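Local coordinates for esterase (Pseudomonas putida, PDB 1ZOI), which probably hydrolyses carboxylic esters stereoselectively, as an alpha/beta-hydrolase-fold esterase that has been studied for the synthesis of D-beta-acetylthioisobutyric acid, at residues 6-11 with 56-61; 71-76 with 107-112. One frame throughout, in Å; residues are numbered along the deposited sequence.

Overall arrangement
Both contacts lie around helix 72-86 of the alpha/beta hydrolase fold, their centres about 14 Å apart. Interaction 1 joins two loops next to the sheet, one linking strands 3-5 and 11-17 and one following strand 51-55; two of its three touching residues are buried. Interaction 2 is only partly buried, although its centre is no farther from the middle of the chain: it pairs the start of helix 72-86 with the end of helix 98-109, and its arginine is exposed. Each relies on an aspartate-arginine salt bridge, but interaction 1 uses a straight hydrogen bond at the guanidinium edge, whereas interaction 2 has a longer ionic contact with carbon over a guanidinium face. The two meet where His74 packs near Asp8 and Arg58.

Interaction 1 of 2, residues 6-11 with 56-61; sequences TKDGVQ and DRRGHG
Arg58 reaches across to Asp8 with its NH2 end, and the two side chains approach from opposite directions. Arg58 NH2 donates to Asp8 OD1 at 2.9 Å with an N-H...O angle of 169°, so the bond is nearly straight. OD1 lies practically in the guanidinium plane and is met on its syn side, yet the carboxylate and guanidinium planes are turned 42° apart. Only NH2 bonds to the carboxylate: Arg58 NH1 stays 3.7 Å from Asp8 OD1 and is taken by the Asp68 carbonyl, so the bridge is not two-pronged. Val10 supplies the hydrophobic component by crossing Arg58 at about a right angle: CG2 lies over one guanidinium face, off-centre, 3.7 Å from Arg58 NH2. CG1 of Val10 instead comes within 4.1 Å of Arg58 CB. A bend in the arginine chain (chi3 58°) brings its head to both partners.

The carboxylate is positioned from its own loop. Thr6 OG1 donates to Asp8 OD2 at 2.6 Å and accepts from Val10 N at 2.8 Å, tying together a type I turn from Thr6 to Gly9 and the residue that follows it. On the other segment, His60 ND1 lies 2.9 Å from Arg58 O and donates from well above the carbonyl plane, within a type II turn from Arg57 to His60.

All three guanidinium nitrogens have partners, since Asp78 takes NE in a salt bridge. Two carboxylates beside one buried arginine would favour its charged form, and the several bonds, with Val10 over a face, should restrict rotation of the group between the loops and helix 72-86.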
loop_
_atom_site.group_PDB
_atom_site.type_symbol
_atom_site.label_atom_id
_atom_site.label_comp_id
_atom_site.label_asym_id
_atom_site.label_seq_id
_atom_site.Cartn_x
_atom_site.Cartn_y
_atom_site.Cartn_z
ATOM N N THR A 6 -14.369 -17.410 0.177
ATOM C CA THR A 6 -15.723 -17.561 0.698
ATOM C C THR A 6 -16.586 -18.369 -0.261
ATOM O O THR A 6 -16.172 -18.664 -1.386
ATOM C CB THR A 6 -16.403 -16.204 0.888
ATOM O OG1 THR A 6 -16.528 -15.565 -0.386
ATOM C CG2 THR A 6 -15.592 -15.318 1.824
ATOM N N LYS A 7 -17.791 -18.712 0.191
ATOM C CA LYS A 7 -18.735 -19.478 -0.617
ATOM C C LYS A 7 -19.015 -18.743 -1.918
ATOM O O LYS A 7 -19.140 -19.364 -2.975
ATOM C CB LYS A 7 -20.064 -19.658 0.120
ATOM C CG LYS A 7 -19.964 -20.151 1.550
ATOM C CD LYS A 7 -21.337 -20.134 2.218
ATOM C CE LYS A 7 -21.968 -18.742 2.158
ATOM N NZ LYS A 7 -23.297 -18.676 2.831
ATOM N N ASP A 8 -19.125 -17.418 -1.838
ATOM C CA ASP A 8 -19.412 -16.619 -3.021
ATOM C C ASP A 8 -18.200 -16.114 -3.800
ATOM O O ASP A 8 -18.299 -15.141 -4.550
ATOM C CB ASP A 8 -20.353 -15.449 -2.676
ATOM C CG ASP A 8 -19.976 -14.728 -1.387
ATOM O OD1 ASP A 8 -20.603 -13.684 -1.102
ATOM O OD2 ASP A 8 -19.078 -15.200 -0.659
ATOM N N GLY A 9 -17.065 -16.789 -3.628
ATOM C CA GLY A 9 -15.851 -16.441 -4.353
ATOM C C GLY A 9 -15.063 -15.197 -3.977
ATOM O O GLY A 9 -14.326 -14.660 -4.802
ATOM N N VAL A 10 -15.194 -14.738 -2.739
ATOM C CA VAL A 10 -14.462 -13.553 -2.308
ATOM C C VAL A 10 -13.184 -13.967 -1.588
ATOM O O VAL A 10 -13.189 -14.924 -0.827
ATOM C CB VAL A 10 -15.315 -12.703 -1.346
ATOM C CG1 VAL A 10 -14.522 -11.488 -0.870
ATOM C CG2 VAL A 10 -16.602 -12.272 -2.042
ATOM N N GLN A 11 -12.087 -13.259 -1.844
ATOM C CA GLN A 11 -10.827 -13.558 -1.169
ATOM C C GLN A 11 -10.757 -12.670 0.063
ATOM O O GLN A 11 -10.730 -11.441 -0.052
ATOM C CB GLN A 11 -9.626 -13.252 -2.067
ATOM C CG GLN A 11 -9.468 -14.175 -3.263
ATOM C CD GLN A 11 -9.274 -15.622 -2.857
ATOM O OE1 GLN A 11 -10.197 -16.431 -2.942
ATOM N NE2 GLN A 11 -8.070 -15.952 -2.400
ATOM N N ASP A 56 -9.534 -8.751 7.054
ATOM C CA ASP A 56 -9.985 -7.549 6.363
ATOM C C ASP A 56 -11.386 -7.823 5.811
ATOM O O ASP A 56 -11.597 -8.807 5.104
ATOM C CB ASP A 56 -9.074 -7.215 5.173
ATOM C CG ASP A 56 -7.680 -6.769 5.577
ATOM O OD1 ASP A 56 -7.415 -6.515 6.777
ATOM O OD2 ASP A 56 -6.839 -6.654 4.662
ATOM N N ARG A 57 -12.338 -6.953 6.129
ATOM C CA ARG A 57 -13.709 -7.085 5.636
ATOM C C ARG A 57 -13.687 -7.076 4.101
ATOM O O ARG A 57 -12.783 -6.507 3.492
ATOM C CB ARG A 57 -14.545 -5.911 6.167
ATOM C CG ARG A 57 -16.035 -5.903 5.806
ATOM C CD ARG A 57 -16.804 -5.017 6.798
ATOM N NE ARG A 57 -16.580 -5.495 8.161
ATOM C CZ ARG A 57 -15.998 -4.789 9.128
ATOM N NH1 ARG A 57 -15.586 -3.547 8.905
ATOM N NH2 ARG A 57 -15.778 -5.348 10.311
ATOM N N ARG A 58 -14.680 -7.704 3.473
ATOM C CA ARG A 58 -14.711 -7.730 2.015
ATOM C C ARG A 58 -14.625 -6.316 1.447
ATOM O O ARG A 58 -15.275 -5.392 1.945
ATOM C CB ARG A 58 -15.983 -8.427 1.505
ATOM C CG ARG A 58 -17.296 -7.746 1.846
ATOM C CD ARG A 58 -18.417 -8.332 0.994
ATOM N NE ARG A 58 -18.539 -9.773 1.189
ATOM C CZ ARG A 58 -19.082 -10.614 0.311
ATOM N NH1 ARG A 58 -19.564 -10.172 -0.848
ATOM N NH2 ARG A 58 -19.145 -11.909 0.597
ATOM N N GLY A 59 -13.801 -6.147 0.415
ATOM C CA GLY A 59 -13.653 -4.838 -0.198
ATOM C C GLY A 59 -12.844 -3.865 0.638
ATOM O O GLY A 59 -12.775 -2.677 0.317
ATOM N N HIS A 60 -12.249 -4.362 1.718
ATOM C CA HIS A 60 -11.426 -3.536 2.598
ATOM C C HIS A 60 -9.999 -4.057 2.614
ATOM O O HIS A 60 -9.764 -5.251 2.436
ATOM C CB HIS A 60 -11.946 -3.569 4.041
ATOM C CG HIS A 60 -13.243 -2.848 4.243
ATOM N ND1 HIS A 60 -14.424 -3.264 3.670
ATOM C CD2 HIS A 60 -13.550 -1.760 4.992
ATOM C CE1 HIS A 60 -15.404 -2.465 4.058
ATOM N NE2 HIS A 60 -14.900 -1.545 4.861
ATOM N N GLY A 61 -9.052 -3.153 2.847
ATOM C CA GLY A 61 -7.657 -3.535 2.937
ATOM C C GLY A 61 -7.136 -4.388 1.803
ATOM O O GLY A 61 -7.059 -3.928 0.661
#

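Interaction 2 of 2, residues 71-76 with 107-112; sequences DMDHYA and MARHPE. Unlike the reference sequence in segment 107-112: Glu112 (reference Ala).
Asp73 OD1 is gripped by two arginines: Arg109 NH1, in a salt bridge at 3.1 Å, and Arg105 NH1, its stronger partner. The Arg109 pairing is not edge-on. The two side chains cross at about a right angle, and Asp73 CB lies over one guanidinium face, off-centre and 3.7 Å from Arg109 CZ. Carboxylate and guanidinium planes differ by 31°, and the geometry supports an ionic contact without a hydrogen bond. With its CG set between the backbone N and the carbonyl carbon (chi1 54°), the Arg109 chain runs past Ala76, whose CB touches Arg109 CD at 3.9 Å.

Farther along, the His110 ring approaches the backbone obliquely, with CD2 3.7 Å from Ala76 O. His110 ND1 donates to Glu112 OE1 at 2.8 Å; the acceptor lies in the ring plane and uses its syn lone pair. Asp77 links the two basic residues, its OD1 meeting both Arg109 NE and His110 NE2.

The contact thus joins the first turn of helix 72-86, with Asp71 at the N-cap position, to the last turn of helix 98-109 and the loop after it, two helices of the alpha/beta hydrolase fold that respectively precede and follow strand 92-96.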
loop_
_atom_site.group_PDB
_atom_site.type_symbol
_atom_site.label_atom_id
_atom_site.label_comp_id
_atom_site.label_asym_id
_atom_site.label_seq_id
_atom_site.Cartn_x
_atom_site.Cartn_y
_atom_site.Cartn_z
ATOM N N ASP A 71 -23.181 -5.913 3.014
ATOM C CA ASP A 71 -24.183 -5.841 4.063
ATOM C C ASP A 71 -23.748 -6.726 5.219
ATOM O O ASP A 71 -22.853 -7.559 5.079
ATOM C CB ASP A 71 -25.563 -6.269 3.541
ATOM C CG ASP A 71 -25.550 -7.633 2.880
ATOM O OD1 ASP A 71 -25.157 -8.619 3.535
ATOM O OD2 ASP A 71 -25.943 -7.716 1.698
ATOM N N MET A 72 -24.389 -6.542 6.365
ATOM C CA MET A 72 -24.040 -7.286 7.560
ATOM C C MET A 72 -24.126 -8.812 7.440
ATOM O O MET A 72 -23.285 -9.516 7.998
ATOM C CB MET A 72 -24.898 -6.789 8.729
ATOM C CG MET A 72 -24.191 -6.779 10.079
ATOM S SD MET A 72 -22.757 -5.651 10.190
ATOM C CE MET A 72 -21.483 -6.750 9.780
ATOM N N ASP A 73 -25.121 -9.330 6.722
ATOM C CA ASP A 73 -25.242 -10.781 6.572
ATOM C C ASP A 73 -24.019 -11.370 5.873
ATOM O O ASP A 73 -23.500 -12.410 6.282
ATOM C CB ASP A 73 -26.505 -11.155 5.786
ATOM C CG ASP A 73 -27.777 -10.942 6.582
ATOM O OD1 ASP A 73 -27.713 -10.943 7.828
ATOM O OD2 ASP A 73 -28.852 -10.793 5.957
ATOM N N HIS A 74 -23.568 -10.703 4.814
ATOM C CA HIS A 74 -22.399 -11.159 4.079
ATOM C C HIS A 74 -21.149 -10.991 4.940
ATOM O O HIS A 74 -20.294 -11.872 4.973
ATOM C CB HIS A 74 -22.258 -10.374 2.770
ATOM C CG HIS A 74 -23.224 -10.795 1.706
ATOM N ND1 HIS A 74 -22.916 -11.742 0.754
ATOM C CD2 HIS A 74 -24.494 -10.404 1.449
ATOM C CE1 HIS A 74 -23.954 -11.914 -0.046
ATOM N NE2 HIS A 74 -24.925 -11.114 0.356
ATOM N N TYR A 75 -21.045 -9.866 5.647
ATOM C CA TYR A 75 -19.879 -9.650 6.493
ATOM C C TYR A 75 -19.799 -10.808 7.488
ATOM O O TYR A 75 -18.725 -11.342 7.746
ATOM C CB TYR A 75 -19.973 -8.340 7.285
ATOM C CG TYR A 75 -20.039 -7.049 6.492
ATOM C CD1 TYR A 75 -19.536 -6.953 5.191
ATOM C CD2 TYR A 75 -20.554 -5.895 7.079
ATOM C CE1 TYR A 75 -19.548 -5.726 4.504
ATOM C CE2 TYR A 75 -20.568 -4.681 6.415
ATOM C CZ TYR A 75 -20.066 -4.596 5.134
ATOM O OH TYR A 75 -20.062 -3.366 4.515
ATOM N N ALA A 76 -20.953 -11.197 8.027
ATOM C CA ALA A 76 -21.027 -12.284 9.000
ATOM C C ALA A 76 -20.685 -13.637 8.386
ATOM O O ALA A 76 -20.005 -14.455 9.007
ATOM C CB ALA A 76 -22.409 -12.325 9.626
ATOM N N MET A 107 -22.589 -13.804 15.606
ATOM C CA MET A 107 -23.042 -14.614 16.734
ATOM C C MET A 107 -24.512 -14.966 16.624
ATOM O O MET A 107 -24.981 -15.915 17.261
ATOM C CB MET A 107 -22.792 -13.871 18.046
ATOM C CG MET A 107 -21.322 -13.565 18.296
ATOM S SD MET A 107 -21.022 -12.633 19.796
ATOM C CE MET A 107 -21.799 -11.099 19.412
ATOM N N ALA A 108 -25.234 -14.197 15.817
ATOM C CA ALA A 108 -26.656 -14.422 15.624
ATOM C C ALA A 108 -26.966 -15.407 14.493
ATOM O O ALA A 108 -27.746 -16.337 14.687
ATOM C CB ALA A 108 -27.358 -13.090 15.376
ATOM N N ARG A 109 -26.379 -15.233 13.310
ATOM C CA ARG A 109 -26.693 -16.184 12.245
ATOM C C ARG A 109 -25.792 -17.413 12.182
ATOM O O ARG A 109 -26.023 -18.313 11.376
ATOM C CB ARG A 109 -26.780 -15.497 10.868
ATOM C CG ARG A 109 -25.606 -14.667 10.418
ATOM C CD ARG A 109 -25.995 -13.850 9.170
ATOM N NE ARG A 109 -25.937 -14.609 7.917
ATOM C CZ ARG A 109 -26.906 -14.638 7.003
ATOM N NH1 ARG A 109 -28.032 -13.960 7.191
ATOM N NH2 ARG A 109 -26.742 -15.328 5.880
ATOM N N HIS A 110 -24.785 -17.467 13.049
ATOM C CA HIS A 110 -23.889 -18.619 13.090
ATOM C C HIS A 110 -23.771 -19.175 14.507
ATOM O O HIS A 110 -22.683 -19.234 15.079
ATOM C CB HIS A 110 -22.513 -18.235 12.547
ATOM C CG HIS A 110 -22.502 -18.014 11.068
ATOM N ND1 HIS A 110 -22.590 -19.048 10.162
ATOM C CD2 HIS A 110 -22.479 -16.874 10.338
ATOM C CE1 HIS A 110 -22.625 -18.554 8.937
ATOM N NE2 HIS A 110 -22.560 -17.238 9.016
ATOM N N PRO A 111 -24.904 -19.604 15.086
ATOM C CA PRO A 111 -24.948 -20.159 16.440
ATOM C C PRO A 111 -24.152 -21.449 16.628
ATOM O O PRO A 111 -23.791 -21.792 17.754
ATOM C CB PRO A 111 -26.443 -20.358 16.675
ATOM C CG PRO A 111 -26.937 -20.708 15.314
ATOM C CD PRO A 111 -26.231 -19.687 14.449
ATOM N N GLU A 112 -23.884 -22.160 15.535
ATOM C CA GLU A 112 -23.127 -23.408 15.614
ATOM C C GLU A 112 -21.762 -23.168 16.252
ATOM O O GLU A 112 -21.175 -24.076 16.841
ATOM C CB GLU A 112 -22.948 -24.034 14.224
ATOM C CG GLU A 112 -22.150 -23.198 13.233
ATOM C CD GLU A 112 -22.957 -22.072 12.613
ATOM O OE1 GLU A 112 -22.375 -21.290 11.832
ATOM O OE2 GLU A 112 -24.170 -21.971 12.898
#